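65 kDa virulence protein (Salmonella typhimurium, PDB 2GWM) transfers ADP-ribose from NAD(+) to arginine, probably of host actin, which would block actin polymerization and break down the cytoskeleton. Local coordinates at residues V93-E96 with Y97-G101. Numbering follows the deposited sequence.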
loop_
_atom_site.group_PDB
_atom_site.type_symbol
_atom_site.label_atom_id
_atom_site.label_comp_id
_atom_site.label_asym_id
_atom_site.label_seq_id
_atom_site.Cartn_x
_atom_site.Cartn_y
_atom_site.Cartn_z
ATOM N N VAL A 93 5.928 -14.880 2.414
ATOM C CA VAL A 93 4.837 -13.921 2.260
ATOM C C VAL A 93 3.641 -14.598 1.554
ATOM O O VAL A 93 2.488 -14.464 1.974
ATOM C CB VAL A 93 5.286 -12.678 1.479
ATOM C CG1 VAL A 93 4.163 -11.665 1.390
ATOM C CG2 VAL A 93 6.578 -12.027 2.135
ATOM N N LEU A 94 3.920 -15.281 0.451
ATOM C CA LEU A 94 2.864 -16.025 -0.237
ATOM C C LEU A 94 2.117 -16.973 0.708
ATOM O O LEU A 94 0.869 -17.037 0.687
ATOM C CB LEU A 94 3.436 -16.805 -1.412
ATOM C CG LEU A 94 2.505 -17.768 -2.158
ATOM C CD1 LEU A 94 1.381 -17.010 -2.770
ATOM C CD2 LEU A 94 3.273 -18.512 -3.224
ATOM N N LYS A 95 2.863 -17.721 1.521
ATOM C CA LYS A 95 2.226 -18.687 2.396
ATOM C C LYS A 95 1.324 -17.969 3.385
ATOM O O LYS A 95 0.207 -18.388 3.613
ATOM C CB LYS A 95 3.261 -19.466 3.166
ATOM C CG LYS A 95 2.611 -20.458 4.113
ATOM C CD LYS A 95 3.584 -21.484 4.663
ATOM C CE LYS A 95 2.838 -22.510 5.530
ATOM N NZ LYS A 95 1.798 -23.304 4.765
ATOM N N GLU A 96 1.812 -16.873 3.947
ATOM C CA GLU A 96 1.013 -16.048 4.874
ATOM C C GLU A 96 -0.312 -15.552 4.248
ATOM O O GLU A 96 -1.393 -15.641 4.842
ATOM C CB GLU A 96 1.803 -14.794 5.297
ATOM C CG GLU A 96 2.753 -14.966 6.415
ATOM C CD GLU A 96 2.425 -13.986 7.548
ATOM O OE1 GLU A 96 1.873 -14.482 8.574
ATOM O OE2 GLU A 96 2.670 -12.742 7.380
ATOM N N TYR A 97 -0.226 -15.041 3.030
ATOM C CA TYR A 97 -1.389 -14.428 2.405
ATOM C C TYR A 97 -2.384 -15.454 1.857
ATOM O O TYR A 97 -3.496 -15.079 1.487
ATOM C CB TYR A 97 -0.906 -13.538 1.237
ATOM C CG TYR A 97 -0.479 -12.160 1.661
ATOM C CD1 TYR A 97 0.584 -11.994 2.531
ATOM C CD2 TYR A 97 -1.169 -11.053 1.263
ATOM C CE1 TYR A 97 0.969 -10.699 2.983
ATOM C CE2 TYR A 97 -0.775 -9.764 1.698
ATOM C CZ TYR A 97 0.281 -9.624 2.562
ATOM O OH TYR A 97 0.730 -8.402 3.066
ATOM N N THR A 98 -1.958 -16.711 1.795
ATOM C CA THR A 98 -2.818 -17.794 1.241
ATOM C C THR A 98 -3.168 -18.826 2.275
ATOM O O THR A 98 -3.615 -19.927 1.971
ATOM C CB THR A 98 -2.217 -18.489 -0.010
ATOM O OG1 THR A 98 -0.955 -19.054 0.311
ATOM C CG2 THR A 98 -2.073 -17.539 -1.128
ATOM N N THR A 99 -3.006 -18.438 3.523
ATOM C CA THR A 99 -3.489 -19.237 4.660
ATOM C C THR A 99 -4.873 -18.718 5.076
ATOM O O THR A 99 -5.017 -17.619 5.665
ATOM C CB THR A 99 -2.507 -19.198 5.812
ATOM O OG1 THR A 99 -1.229 -19.698 5.370
ATOM C CG2 THR A 99 -2.997 -20.055 6.955
ATOM N N ILE A 100 -5.895 -19.523 4.798
ATOM C CA ILE A 100 -7.255 -19.133 5.098
ATOM C C ILE A 100 -7.370 -18.802 6.572
ATOM O O ILE A 100 -6.928 -19.574 7.444
ATOM C CB ILE A 100 -8.277 -20.256 4.769
ATOM C CG1 ILE A 100 -8.243 -20.605 3.310
ATOM C CG2 ILE A 100 -9.668 -19.802 5.187
ATOM C CD1 ILE A 100 -8.832 -19.531 2.490
ATOM N N GLY A 101 -7.955 -17.644 6.846
ATOM C CA GLY A 101 -8.179 -17.178 8.185
ATOM C C GLY A 101 -7.001 -16.509 8.861
ATOM O O GLY A 101 -7.140 -16.028 9.990
HETATM O O HOH W 1 -1.156 -22.497 4.261
#
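The phenol ring of Tyr-97 has the carbonyl of Val-93 at its edge, near the ring plane, with CD1 of Tyr-97 3.2 Å from O of Val-93. The valine side chain lies beside the ring and points the same way: CG1, anti to the backbone N (chi1 -177°), comes within 3.7 Å of CE1 of Tyr-97. A branched apolar residue suits this place, one helical turn before the aromatic it touches. Leu-85, Ile-104, Ile-194 and Met-196 also touch the side chain of Tyr-97. A sound helical bond joins Tyr-97 N to Val-93 O (3.0 Å); the next, Thr-98 N to Leu-94 O, is already weak.

Here the chain leaves helical geometry, at Thr-98, and two threonine hydroxyls take up carbonyls of the final turn. OG1 of Thr-98 donates to Leu-94 O at 2.7 Å from above the carbonyl plane, while its methyl CG2 rests against CD1 of Leu-94; threonine thus serves both a polar and an apolar neighbour. OG1 of Thr-99, set beside its backbone N and anti to the carbonyl carbon (chi1 -59°), turns back toward the helix and donates to Lys-95 O at 2.6 Å. Lys-95 O is gripped from opposite faces of its plane, since Thr-98 N also reaches it at 3.3 Å. A water receives a bond from Lys-95 NZ and gives one to Thr-99 OG1; a long, exposed lysine suits this bridge. Glu-96 O accepts from Asn-102 ND2 and, weakly, from Thr-99 N.

Hydroxyls thus supplement the thinning backbone bonds at a helix C-terminus, where the chain leaves helix 91-97 of the ADP-ribosyltransferase domain, packed through Tyr-97 against the mixed beta-sheet, and runs on to strand 103-106.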